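Local coordinates for teichoic acid biosynthesis protein F (Staphylococcus epidermidis, PDB 3L7I) that belongs to the TagF family of teichoic acid biosynthesis proteins and is modelled here as the two-domain GT-B-type part of the chain, at residues E611-S616 against S624-D629; Q637-Y642 against M656-D661; Q441-T446 against R470-E475; E358-G361 against Y365-S368. All coordinates share one frame; numbering follows the deposited sequence.

Contact 1: E611-S616 against S624-D629. With SO4 (sulfate ion), chain G.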
loop_
_atom_site.group_PDB
_atom_site.type_symbol
_atom_site.label_atom_id
_atom_site.label_comp_id
_atom_site.label_asym_id
_atom_site.label_seq_id
_atom_site.Cartn_x
_atom_site.Cartn_y
_atom_site.Cartn_z
ATOM N N GLU A 611 -55.691 -10.191 0.844
ATOM C CA GLU A 611 -56.607 -11.210 0.379
ATOM C C GLU A 611 -57.151 -12.006 1.557
ATOM O O GLU A 611 -58.337 -12.317 1.598
ATOM C CB GLU A 611 -55.934 -12.123 -0.651
ATOM C CG GLU A 611 -55.540 -11.386 -1.921
ATOM C CD GLU A 611 -54.993 -12.291 -2.988
ATOM O OE1 GLU A 611 -54.666 -13.453 -2.669
ATOM O OE2 GLU A 611 -54.883 -11.841 -4.149
ATOM N N LEU A 612 -56.308 -12.318 2.532
ATOM C CA LEU A 612 -56.813 -13.022 3.698
ATOM C C LEU A 612 -57.870 -12.170 4.442
ATOM O O LEU A 612 -58.883 -12.698 4.927
ATOM C CB LEU A 612 -55.680 -13.489 4.610
ATOM C CG LEU A 612 -54.812 -14.609 4.023
ATOM C CD1 LEU A 612 -53.638 -14.982 4.941
ATOM C CD2 LEU A 612 -55.665 -15.817 3.716
ATOM N N PHE A 613 -57.673 -10.854 4.506
ATOM C CA PHE A 613 -58.697 -10.020 5.142
ATOM C C PHE A 613 -60.000 -10.100 4.371
ATOM O O PHE A 613 -61.063 -10.298 4.960
ATOM C CB PHE A 613 -58.273 -8.548 5.269
ATOM C CG PHE A 613 -57.099 -8.328 6.163
ATOM C CD1 PHE A 613 -56.933 -9.085 7.308
ATOM C CD2 PHE A 613 -56.168 -7.359 5.865
ATOM C CE1 PHE A 613 -55.846 -8.893 8.126
ATOM C CE2 PHE A 613 -55.086 -7.160 6.686
ATOM C CZ PHE A 613 -54.925 -7.925 7.818
ATOM N N LEU A 614 -59.911 -9.927 3.052
ATOM C CA LEU A 614 -61.093 -9.873 2.188
ATOM C C LEU A 614 -62.043 -11.033 2.454
ATOM O O LEU A 614 -63.248 -10.855 2.519
ATOM C CB LEU A 614 -60.693 -9.879 0.718
ATOM C CG LEU A 614 -60.344 -8.527 0.107
ATOM C CD1 LEU A 614 -60.358 -8.637 -1.401
ATOM C CD2 LEU A 614 -61.327 -7.457 0.561
ATOM N N ILE A 615 -61.499 -12.230 2.625
ATOM C CA ILE A 615 -62.360 -13.368 2.874
ATOM C C ILE A 615 -62.651 -13.621 4.366
ATOM O O ILE A 615 -63.221 -14.651 4.707
ATOM C CB ILE A 615 -61.815 -14.656 2.206
ATOM C CG1 ILE A 615 -60.546 -15.126 2.920
ATOM C CG2 ILE A 615 -61.620 -14.454 0.699
ATOM C CD1 ILE A 615 -60.044 -16.495 2.465
ATOM N N SER A 616 -62.298 -12.689 5.249
ATOM C CA SER A 616 -62.491 -12.918 6.687
ATOM C C SER A 616 -63.711 -12.211 7.253
ATOM O O SER A 616 -63.845 -10.991 7.104
ATOM C CB SER A 616 -61.278 -12.461 7.485
ATOM O OG SER A 616 -60.146 -13.266 7.238
ATOM N N SER A 624 -51.381 -5.341 17.191
ATOM C CA SER A 624 -50.823 -5.382 15.860
ATOM C C SER A 624 -51.378 -4.282 15.009
ATOM O O SER A 624 -52.559 -3.947 15.091
ATOM C CB SER A 624 -51.104 -6.730 15.210
ATOM O OG SER A 624 -50.614 -6.743 13.885
ATOM N N SER A 625 -50.507 -3.732 14.182
ATOM C CA SER A 625 -50.881 -2.733 13.209
ATOM C C SER A 625 -51.844 -3.282 12.146
ATOM O O SER A 625 -52.373 -2.509 11.345
ATOM C CB SER A 625 -49.617 -2.182 12.544
ATOM O OG SER A 625 -49.866 -1.807 11.200
ATOM N N VAL A 626 -52.061 -4.597 12.112
ATOM C CA VAL A 626 -53.059 -5.132 11.188
ATOM C C VAL A 626 -54.473 -4.671 11.498
ATOM O O VAL A 626 -55.298 -4.581 10.604
ATOM C CB VAL A 626 -53.095 -6.688 11.083
ATOM C CG1 VAL A 626 -51.864 -7.214 10.389
ATOM C CG2 VAL A 626 -53.320 -7.333 12.458
ATOM N N MET A 627 -54.784 -4.399 12.752
ATOM C CA MET A 627 -56.147 -3.979 13.034
ATOM C C MET A 627 -56.510 -2.723 12.228
ATOM O O MET A 627 -57.672 -2.515 11.874
ATOM C CB MET A 627 -56.347 -3.749 14.526
ATOM C CG MET A 627 -55.351 -2.803 15.120
ATOM S SD MET A 627 -55.859 -2.332 16.770
ATOM C CE MET A 627 -54.566 -1.157 17.200
ATOM N N PHE A 628 -55.512 -1.896 11.931
ATOM C CA PHE A 628 -55.773 -0.642 11.255
ATOM C C PHE A 628 -56.058 -0.904 9.791
ATOM O O PHE A 628 -56.676 -0.079 9.121
ATOM C CB PHE A 628 -54.591 0.320 11.372
ATOM C CG PHE A 628 -54.293 0.766 12.770
ATOM C CD1 PHE A 628 -55.215 1.492 13.492
ATOM C CD2 PHE A 628 -53.080 0.483 13.352
ATOM C CE1 PHE A 628 -54.941 1.910 14.765
ATOM C CE2 PHE A 628 -52.801 0.907 14.630
ATOM C CZ PHE A 628 -53.732 1.618 15.334
ATOM N N ASP A 629 -55.589 -2.035 9.282
ATOM C CA ASP A 629 -55.822 -2.381 7.891
ATOM C C ASP A 629 -57.207 -2.973 7.761
ATOM O O ASP A 629 -58.046 -2.502 6.981
ATOM C CB ASP A 629 -54.810 -3.421 7.417
ATOM C CG ASP A 629 -53.396 -2.881 7.371
ATOM O OD1 ASP A 629 -52.505 -3.528 7.968
ATOM O OD2 ASP A 629 -53.174 -1.814 6.741
HETATM S S SO4 G . -46.926 -4.836 14.602
HETATM O O1 SO4 G . -46.455 -6.227 14.560
HETATM O O2 SO4 G . -47.152 -4.443 15.996
HETATM O O3 SO4 G . -45.929 -3.944 14.010
HETATM O O4 SO4 G . -48.173 -4.729 13.845
#

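Contact 2: Q637-Y642 against M656-D661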
loop_
_atom_site.group_PDB
_atom_site.type_symbol
_atom_site.label_atom_id
_atom_site.label_comp_id
_atom_site.label_asym_id
_atom_site.label_seq_id
_atom_site.Cartn_x
_atom_site.Cartn_y
_atom_site.Cartn_z
ATOM N N GLN A 637 -63.798 -6.902 15.063
ATOM C CA GLN A 637 -62.498 -7.390 15.492
ATOM C C GLN A 637 -62.597 -7.757 16.969
ATOM O O GLN A 637 -63.459 -7.238 17.677
ATOM C CB GLN A 637 -61.401 -6.351 15.267
ATOM C CG GLN A 637 -61.443 -5.665 13.918
ATOM C CD GLN A 637 -60.132 -4.975 13.570
ATOM O OE1 GLN A 637 -59.063 -5.363 14.057
ATOM N NE2 GLN A 637 -60.201 -3.961 12.705
ATOM N N PHE A 638 -61.735 -8.679 17.401
ATOM C CA PHE A 638 -61.607 -9.099 18.793
ATOM C C PHE A 638 -60.147 -8.984 19.188
ATOM O O PHE A 638 -59.254 -8.993 18.327
ATOM C CB PHE A 638 -62.047 -10.550 18.962
ATOM C CG PHE A 638 -63.512 -10.766 18.746
ATOM C CD1 PHE A 638 -64.414 -10.666 19.814
ATOM C CD2 PHE A 638 -64.009 -11.066 17.482
ATOM C CE1 PHE A 638 -65.777 -10.868 19.622
ATOM C CE2 PHE A 638 -65.369 -11.267 17.298
ATOM C CZ PHE A 638 -66.248 -11.170 18.364
ATOM N N PHE A 639 -59.901 -8.900 20.487
ATOM C CA PHE A 639 -58.567 -8.627 20.986
ATOM C C PHE A 639 -58.261 -9.493 22.174
ATOM O O PHE A 639 -58.617 -9.185 23.303
ATOM C CB PHE A 639 -58.422 -7.136 21.286
ATOM C CG PHE A 639 -58.651 -6.298 20.080
ATOM C CD1 PHE A 639 -57.629 -6.124 19.140
ATOM C CD2 PHE A 639 -59.908 -5.781 19.812
ATOM C CE1 PHE A 639 -57.842 -5.394 17.979
ATOM C CE2 PHE A 639 -60.130 -5.052 18.650
ATOM C CZ PHE A 639 -59.092 -4.850 17.734
ATOM N N PHE A 640 -57.609 -10.603 21.891
ATOM C CA PHE A 640 -57.335 -11.625 22.879
ATOM C C PHE A 640 -56.011 -11.320 23.604
ATOM O O PHE A 640 -55.007 -12.010 23.437
ATOM C CB PHE A 640 -57.293 -12.949 22.142
ATOM C CG PHE A 640 -56.986 -14.107 22.993
ATOM C CD1 PHE A 640 -56.147 -15.104 22.530
ATOM C CD2 PHE A 640 -57.546 -14.233 24.246
ATOM C CE1 PHE A 640 -55.862 -16.220 23.314
ATOM C CE2 PHE A 640 -57.269 -15.350 25.038
ATOM C CZ PHE A 640 -56.421 -16.341 24.574
ATOM N N ALA A 641 -56.019 -10.262 24.401
ATOM C CA ALA A 641 -54.851 -9.877 25.181
ATOM C C ALA A 641 -54.700 -10.732 26.444
ATOM O O ALA A 641 -55.007 -10.289 27.544
ATOM C CB ALA A 641 -54.927 -8.398 25.545
ATOM N N TYR A 642 -54.216 -11.954 26.288
ATOM C CA TYR A 642 -54.104 -12.850 27.425
ATOM C C TYR A 642 -52.948 -12.475 28.335
ATOM O O TYR A 642 -53.001 -12.698 29.540
ATOM C CB TYR A 642 -53.998 -14.306 26.971
ATOM C CG TYR A 642 -52.879 -14.601 26.000
ATOM C CD1 TYR A 642 -53.112 -14.618 24.623
ATOM C CD2 TYR A 642 -51.605 -14.896 26.453
ATOM C CE1 TYR A 642 -52.102 -14.896 23.723
ATOM C CE2 TYR A 642 -50.578 -15.177 25.566
ATOM C CZ TYR A 642 -50.829 -15.178 24.197
ATOM O OH TYR A 642 -49.800 -15.462 23.315
ATOM N N MET A 656 -51.917 5.000 20.891
ATOM C CA MET A 656 -53.335 5.141 21.139
ATOM C C MET A 656 -53.745 4.621 22.508
ATOM O O MET A 656 -52.984 3.925 23.192
ATOM C CB MET A 656 -54.133 4.451 20.053
ATOM C CG MET A 656 -53.819 2.997 19.918
ATOM S SD MET A 656 -55.340 2.108 19.553
ATOM C CE MET A 656 -56.068 3.193 18.332
ATOM N N ASN A 657 -54.953 4.985 22.919
ATOM C CA ASN A 657 -55.455 4.509 24.186
ATOM C C ASN A 657 -56.154 3.164 24.028
ATOM O O ASN A 657 -57.369 3.088 23.844
ATOM C CB ASN A 657 -56.348 5.543 24.854
ATOM C CG ASN A 657 -56.523 5.266 26.324
ATOM O OD1 ASN A 657 -56.469 4.108 26.752
ATOM N ND2 ASN A 657 -56.721 6.319 27.114
ATOM N N TYR A 658 -55.345 2.111 24.096
ATOM C CA TYR A 658 -55.766 0.726 23.877
ATOM C C TYR A 658 -56.956 0.281 24.722
ATOM O O TYR A 658 -57.842 -0.439 24.244
ATOM C CB TYR A 658 -54.599 -0.191 24.200
ATOM C CG TYR A 658 -54.761 -1.632 23.780
ATOM C CD1 TYR A 658 -54.291 -2.066 22.554
ATOM C CD2 TYR A 658 -55.342 -2.559 24.626
ATOM C CE1 TYR A 658 -54.409 -3.378 22.166
ATOM C CE2 TYR A 658 -55.475 -3.885 24.250
ATOM C CZ TYR A 658 -54.999 -4.293 23.012
ATOM O OH TYR A 658 -55.114 -5.615 22.617
ATOM N N MET A 659 -56.953 0.687 25.989
ATOM C CA MET A 659 -57.984 0.273 26.907
ATOM C C MET A 659 -59.351 0.731 26.444
ATOM O O MET A 659 -60.365 0.136 26.801
ATOM C CB MET A 659 -57.687 0.807 28.299
ATOM C CG MET A 659 -57.505 -0.287 29.319
ATOM S SD MET A 659 -56.605 -1.671 28.622
ATOM C CE MET A 659 -55.128 -1.659 29.642
ATOM N N GLU A 660 -59.387 1.775 25.633
ATOM C CA GLU A 660 -60.662 2.372 25.282
ATOM C C GLU A 660 -61.019 2.191 23.816
ATOM O O GLU A 660 -61.619 1.190 23.417
ATOM C CB GLU A 660 -60.643 3.855 25.640
ATOM C CG GLU A 660 -61.896 4.328 26.342
ATOM C CD GLU A 660 -61.586 5.204 27.537
ATOM O OE1 GLU A 660 -60.484 5.798 27.565
ATOM O OE2 GLU A 660 -62.439 5.288 28.448
ATOM N N ASP A 661 -60.612 3.169 23.020
ATOM C CA ASP A 661 -61.076 3.320 21.651
ATOM C C ASP A 661 -60.494 2.353 20.613
ATOM O O ASP A 661 -59.808 2.775 19.687
ATOM C CB ASP A 661 -60.858 4.772 21.198
ATOM C CG ASP A 661 -59.421 5.229 21.373
ATOM O OD1 ASP A 661 -58.512 4.437 21.053
ATOM O OD2 ASP A 661 -59.204 6.374 21.830
#

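Contact 3: Q441-T446 against R470-E475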
loop_
_atom_site.group_PDB
_atom_site.type_symbol
_atom_site.label_atom_id
_atom_site.label_comp_id
_atom_site.label_asym_id
_atom_site.label_seq_id
_atom_site.Cartn_x
_atom_site.Cartn_y
_atom_site.Cartn_z
ATOM N N GLN A 441 -40.921 6.012 -0.024
ATOM C CA GLN A 441 -41.088 5.134 1.133
ATOM C C GLN A 441 -42.559 4.952 1.450
ATOM O O GLN A 441 -43.291 5.929 1.671
ATOM C CB GLN A 441 -40.399 5.729 2.363
ATOM C CG GLN A 441 -40.513 4.874 3.612
ATOM C CD GLN A 441 -40.003 3.441 3.415
ATOM O OE1 GLN A 441 -40.772 2.496 3.509
ATOM N NE2 GLN A 441 -38.712 3.283 3.143
ATOM N N THR A 442 -43.010 3.706 1.479
ATOM C CA THR A 442 -44.427 3.476 1.651
ATOM C C THR A 442 -44.664 3.179 3.095
ATOM O O THR A 442 -45.779 3.319 3.593
ATOM C CB THR A 442 -44.854 2.286 0.841
ATOM O OG1 THR A 442 -44.241 1.113 1.387
ATOM C CG2 THR A 442 -44.379 2.445 -0.585
ATOM N N TRP A 443 -43.578 2.791 3.765
ATOM C CA TRP A 443 -43.620 2.110 5.071
ATOM C C TRP A 443 -44.659 0.980 5.046
ATOM O O TRP A 443 -45.173 0.636 3.986
ATOM C CB TRP A 443 -43.840 3.089 6.243
ATOM C CG TRP A 443 -43.417 2.521 7.571
ATOM C CD1 TRP A 443 -44.207 2.286 8.643
ATOM C CD2 TRP A 443 -42.098 2.096 7.943
ATOM N NE1 TRP A 443 -43.468 1.745 9.666
ATOM C CE2 TRP A 443 -42.174 1.614 9.260
ATOM C CE3 TRP A 443 -40.862 2.073 7.284
ATOM C CZ2 TRP A 443 -41.070 1.119 9.935
ATOM C CZ3 TRP A 443 -39.758 1.579 7.963
ATOM C CH2 TRP A 443 -39.871 1.115 9.277
ATOM N N HIS A 444 -44.968 0.392 6.185
ATOM C CA HIS A 444 -45.814 -0.787 6.165
ATOM C C HIS A 444 -46.816 -0.804 7.314
ATOM O O HIS A 444 -46.968 -1.822 7.991
ATOM C CB HIS A 444 -44.940 -2.038 6.250
ATOM C CG HIS A 444 -43.933 -1.961 7.345
ATOM N ND1 HIS A 444 -42.608 -1.686 7.115
ATOM C CD2 HIS A 444 -44.077 -2.041 8.687
ATOM C CE1 HIS A 444 -41.959 -1.642 8.269
ATOM N NE2 HIS A 444 -42.830 -1.847 9.235
ATOM N N GLY A 445 -47.491 0.304 7.569
ATOM C CA GLY A 445 -48.589 0.236 8.513
ATOM C C GLY A 445 -48.713 1.295 9.581
ATOM O O GLY A 445 -47.718 1.833 10.054
ATOM N N THR A 446 -49.956 1.579 9.955
ATOM C CA THR A 446 -50.254 2.523 11.011
ATOM C C THR A 446 -49.631 2.028 12.300
ATOM O O THR A 446 -49.882 0.892 12.704
ATOM C CB THR A 446 -51.778 2.667 11.246
ATOM O OG1 THR A 446 -52.399 3.301 10.116
ATOM C CG2 THR A 446 -52.030 3.503 12.481
ATOM N N ARG A 470 -29.425 7.419 15.466
ATOM C CA ARG A 470 -28.619 8.122 14.482
ATOM C C ARG A 470 -28.765 7.450 13.120
ATOM O O ARG A 470 -28.995 8.114 12.116
ATOM C CB ARG A 470 -27.137 8.188 14.883
ATOM C CG ARG A 470 -26.179 8.369 13.691
ATOM C CD ARG A 470 -24.827 8.955 14.064
ATOM N NE ARG A 470 -23.848 7.981 14.574
ATOM C CZ ARG A 470 -23.451 6.888 13.912
ATOM N NH1 ARG A 470 -23.972 6.595 12.725
ATOM N NH2 ARG A 470 -22.546 6.070 14.446
ATOM N N ASN A 471 -28.635 6.131 13.086
ATOM C CA ASN A 471 -28.694 5.411 11.826
ATOM C C ASN A 471 -30.069 5.453 11.207
ATOM O O ASN A 471 -30.197 5.509 9.985
ATOM C CB ASN A 471 -28.261 3.963 11.998
ATOM C CG ASN A 471 -26.768 3.824 12.129
ATOM O OD1 ASN A 471 -26.007 4.674 11.651
ATOM N ND2 ASN A 471 -26.330 2.757 12.794
ATOM N N PHE A 472 -31.096 5.410 12.050
ATOM C CA PHE A 472 -32.451 5.424 11.557
ATOM C C PHE A 472 -32.673 6.809 10.976
ATOM O O PHE A 472 -33.365 6.989 9.971
ATOM C CB PHE A 472 -33.427 5.157 12.696
ATOM C CG PHE A 472 -34.688 4.478 12.266
ATOM C CD1 PHE A 472 -35.474 5.014 11.263
ATOM C CD2 PHE A 472 -35.097 3.310 12.873
ATOM C CE1 PHE A 472 -36.630 4.389 10.866
ATOM C CE2 PHE A 472 -36.260 2.683 12.480
ATOM C CZ PHE A 472 -37.024 3.226 11.485
ATOM N N ASN A 473 -32.067 7.799 11.602
ATOM C CA ASN A 473 -32.255 9.163 11.177
ATOM C C ASN A 473 -31.622 9.347 9.819
ATOM O O ASN A 473 -32.156 10.070 8.983
ATOM C CB ASN A 473 -31.654 10.131 12.210
ATOM C CG ASN A 473 -31.911 11.585 11.862
ATOM O OD1 ASN A 473 -32.610 11.886 10.887
ATOM N ND2 ASN A 473 -31.343 12.492 12.648
ATOM N N ARG A 474 -30.486 8.686 9.607
ATOM C CA ARG A 474 -29.780 8.720 8.334
ATOM C C ARG A 474 -30.663 8.195 7.194
ATOM O O ARG A 474 -30.686 8.771 6.098
ATOM C CB ARG A 474 -28.501 7.882 8.408
ATOM C CG ARG A 474 -27.258 8.623 8.848
ATOM C CD ARG A 474 -26.043 7.681 9.045
ATOM N NE ARG A 474 -25.160 8.165 10.120
ATOM C CZ ARG A 474 -23.823 8.105 10.105
ATOM N NH1 ARG A 474 -23.190 7.582 9.053
ATOM N NH2 ARG A 474 -23.109 8.581 11.131
ATOM N N GLU A 475 -31.376 7.096 7.450
ATOM C CA GLU A 475 -32.207 6.457 6.440
ATOM C C GLU A 475 -33.411 7.312 6.096
ATOM O O GLU A 475 -33.710 7.503 4.915
ATOM C CB GLU A 475 -32.651 5.068 6.898
ATOM C CG GLU A 475 -33.885 4.470 6.179
ATOM C CD GLU A 475 -33.675 4.211 4.684
ATOM O OE1 GLU A 475 -32.590 4.590 4.175
ATOM O OE2 GLU A 475 -34.586 3.650 4.022
#

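Contact 4: E358-G361 against Y365-S368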
loop_
_atom_site.group_PDB
_atom_site.type_symbol
_atom_site.label_atom_id
_atom_site.label_comp_id
_atom_site.label_asym_id
_atom_site.label_seq_id
_atom_site.Cartn_x
_atom_site.Cartn_y
_atom_site.Cartn_z
ATOM N N GLU A 358 -38.728 -3.210 -3.857
ATOM C CA GLU A 358 -38.329 -4.209 -2.895
ATOM C C GLU A 358 -39.288 -4.114 -1.749
ATOM O O GLU A 358 -39.544 -3.038 -1.240
ATOM C CB GLU A 358 -36.918 -3.921 -2.432
ATOM C CG GLU A 358 -36.232 -5.013 -1.659
ATOM C CD GLU A 358 -34.915 -4.507 -1.047
ATOM O OE1 GLU A 358 -33.857 -5.201 -1.144
ATOM O OE2 GLU A 358 -34.939 -3.376 -0.482
ATOM N N SER A 359 -39.870 -5.232 -1.358
ATOM C CA SER A 359 -40.646 -5.222 -0.130
ATOM C C SER A 359 -40.015 -6.083 0.938
ATOM O O SER A 359 -39.392 -7.104 0.654
ATOM C CB SER A 359 -42.096 -5.618 -0.342
ATOM O OG SER A 359 -42.199 -6.909 -0.875
ATOM N N PHE A 360 -40.164 -5.613 2.173
ATOM C CA PHE A 360 -39.517 -6.195 3.342
ATOM C C PHE A 360 -38.057 -6.634 3.163
ATOM O O PHE A 360 -37.678 -7.740 3.515
ATOM C CB PHE A 360 -40.403 -7.283 3.889
ATOM C CG PHE A 360 -41.769 -6.784 4.208
ATOM C CD1 PHE A 360 -41.943 -5.828 5.207
ATOM C CD2 PHE A 360 -42.880 -7.232 3.492
ATOM C CE1 PHE A 360 -43.193 -5.352 5.519
ATOM C CE2 PHE A 360 -44.155 -6.760 3.788
ATOM C CZ PHE A 360 -44.319 -5.820 4.807
ATOM N N GLY A 361 -37.255 -5.736 2.614
ATOM C CA GLY A 361 -35.847 -6.006 2.444
ATOM C C GLY A 361 -35.632 -7.225 1.575
ATOM O O GLY A 361 -34.661 -7.970 1.753
ATOM N N TYR A 365 -42.237 -10.812 -2.906
ATOM C CA TYR A 365 -42.948 -9.982 -3.847
ATOM C C TYR A 365 -44.300 -9.751 -3.202
ATOM O O TYR A 365 -45.133 -10.644 -3.185
ATOM C CB TYR A 365 -43.089 -10.681 -5.190
ATOM C CG TYR A 365 -44.039 -9.973 -6.115
ATOM C CD1 TYR A 365 -43.694 -8.758 -6.707
ATOM C CD2 TYR A 365 -45.301 -10.505 -6.379
ATOM C CE1 TYR A 365 -44.578 -8.094 -7.544
ATOM C CE2 TYR A 365 -46.192 -9.855 -7.207
ATOM C CZ TYR A 365 -45.829 -8.650 -7.793
ATOM O OH TYR A 365 -46.725 -8.020 -8.638
ATOM N N SER A 366 -44.510 -8.572 -2.631
ATOM C CA SER A 366 -45.695 -8.344 -1.809
ATOM C C SER A 366 -45.904 -6.888 -1.397
ATOM O O SER A 366 -45.178 -5.979 -1.824
ATOM C CB SER A 366 -45.638 -9.200 -0.535
ATOM O OG SER A 366 -44.664 -8.711 0.395
ATOM N N ASP A 367 -46.915 -6.694 -0.554
ATOM C CA ASP A 367 -47.215 -5.410 0.071
ATOM C C ASP A 367 -47.418 -4.283 -0.916
ATOM O O ASP A 367 -47.703 -4.500 -2.080
ATOM C CB ASP A 367 -46.163 -5.013 1.113
ATOM C CG ASP A 367 -46.769 -4.203 2.272
ATOM O OD1 ASP A 367 -46.500 -2.970 2.360
ATOM O OD2 ASP A 367 -47.542 -4.796 3.078
ATOM N N SER A 368 -47.262 -3.070 -0.421
ATOM C CA SER A 368 -47.549 -1.882 -1.189
ATOM C C SER A 368 -46.665 -1.705 -2.425
ATOM O O SER A 368 -47.127 -1.187 -3.439
ATOM C CB SER A 368 -47.471 -0.658 -0.285
ATOM O OG SER A 368 -48.717 -0.428 0.325
#

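Contact 1: E611-S616 against S624-D629
Phe613, near the C-terminal end of helix 609-614, pushes its ring against two residues one turn apart on the following helix, Val626 and Asp629. The apolar half is close: Phe613 CZ lies 3.9 Å from Val626 CB, and the two side chains cross at about a right angle. Further along, CE2 of Phe613 packs 3.8 Å from Asp629 CB, the ring and the carboxylate plane being 28° apart. With CG beside the backbone N (chi1 -64°), the ring is directed at the second helix; phenylalanine suits the place, being long enough to span the gap. Only the CB methylene of Asp629 touches the ring; OD2 is turned to Arg511 in a salt bridge and to Asn512. The other end of 624-629 is looser and partly exposed: Ser624 and Ser625 do not join the packing. Ser624 OG caps the turn into the helix, accepting from Val626 N at 3.1 Å in a nearly straight bond (172°), and also donates to a sulfate ion, most likely a crystallisation additive. Ser625 N donates to O4 of the sulfate at 2.6 Å. On the buried side, Phe613 is wedged among Tyr630, Met542 of strand 539-543 and Leu515 of helix 513-517.

Contact 2: Q637-Y642 against M656-D661
Tyr658 alone carries this contact from its side, sending its phenol across to Phe639 of strand 637-640 and Ala641 just past it. Taken in order, the segment begins with Met656, whose thioether side chain is buried against Met627 and Phe628 of helix 626-630. Asn657 then reverses the chain: it is the centre of an inverse gamma turn, closed by a weak bond from Tyr658 N to Met656 O, and it also opens a type I beta turn, in which Glu660 N donates to Asn657 O at 3.0 Å. Tyr658 occupies the second position of that turn. With its CG anti to the backbone N (chi1 -169°), the ring extends out of the loop and brings its far end to the strand. The hydroxyl oxygen of Tyr658 sits 3.9 Å from Phe639 CB and 4.0 Å from Ala641 CB, touching carbon alone here; its polar partner is the carbonyl oxygen of Asp622. Tyrosine fits because it offers an apolar ring along a buried path and a hydroxyl that can be satisfied at the end of it. The small methyl of Ala641 packs beside that hydroxyl with little bulk. Met659 and Glu660 turn to the exposed side, Glu660 being poorly ordered, and Asp661 makes a long, weak ion pair with Arg697. The loop joins two neighbouring parallel strands, 637-640 and the outermost 666-667, of a six-stranded sheet whose order 3-2-1-4-5-6 is consistent with a Rossmann-like half of a GT-B protein.

Contact 3: Q441-T446 against R470-E475
Trp443 and Phe472 approach from opposite directions, and their outermost ring carbons meet: Trp443 CH2 is 4.2 Å from Phe472 CZ. The indole carbon lies at the edge of the phenyl ring, near its plane, whereas the phenyl meets the indole obliquely, so the pair is a light apolar touch at one carbon each. Both side chains run outward with CG anti to the backbone N (chi1 -160° in Trp443, -150° in Phe472), and these two long aromatic side chains bridge the distance between loop and helix. A face of the Trp443 indole is occupied by the next residue, His444, whose CE1 stands 3.3 Å above its plane, offset toward the rim. Further partners hold the rings: Arg426 makes a cation-pi contact with Phe472, and Phe497 meets Trp443 edge-to-face. Beside the aromatic pair the polar ends of Gln441 and Glu475 come near without bonding, NE2 of Gln441 being 4.2 Å from Glu475 OE2. Each is engaged elsewhere: NE2 with the carbonyl of Ala425, Glu475 with Arg478, Tyr439, Trp479 and the backbone N of Thr427. The amide of Gln441 suits the turn, since its OE1 accepts from Trp443 N at 2.8 Å in the carbonyl plane, on a lone pair. In the fold, 441-446 leaves the end of strand 438-441, which lies between strands 418-423 and 481-484 of the parallel sheet, while helix 465-476 leads on to strand 481-484.

Contact 4: E358-G361 against Y365-S368
Ser359 meets Ser366 within a tight beta-alpha connection of a Rossmann-like domain, where the chain leaves strand 354-358 and turns into helix 367-379. The polar part is a cluster of small groups. Ser359 OG, 3.3 Å from Ser366 O, can make a weak hydrogen bond to it, although Asn364 O competes for the same proton. Ser366 OG also lies 3.3 Å from Ser359 OG and is bonded to Asn364 ND2. Serines fit because their short side chains let the two limbs come together, Ser359 CA and Ser366 CA 6.2 Å apart, and still supply buried polar atoms. The packing part belongs to Phe360. Its CG is anti to the carbonyl carbon (chi1 -56°), and Phe360 CE2 comes 3.8 Å from Asp367 CB; the two side chains cross at about a right angle, ring and carboxylate planes 63° apart. Ser366 OG approaches the edge of the same ring, 3.9 Å from Phe360 CD2. The charged part is Asp367, whose OD2 forms a salt bridge with Arg511, just before helix 513-517. Asp367 OD1 receives Ser368 N at 2.9 Å in a nearly straight bond that arrives from above the carboxylate plane, 50° out of it.

Along the chain the contacts come in the order 4, 3, 1, 2, one closing before the next opens. Contacts 4 and 3 belong to the seven-stranded parallel sheet, centres about 14 Å apart, and touch where His444 CB packs on Phe360. Contacts 1 and 2 belong to the six-stranded sheet, centres about 16 Å apart, and are linked by helix 626-630, followed after a short connection by strand 637-640. Contacts 2 and 4 are farthest apart, about 28 Å between centres. Ser625 and Phe628 of contact 1 touch Thr446 of contact 3, consistent with the two Rossmann-like halves of a GT-B fold meeting here. Loops of both sheets come together, and Arg511, paired with Asp367 and Asp629, ties the halves.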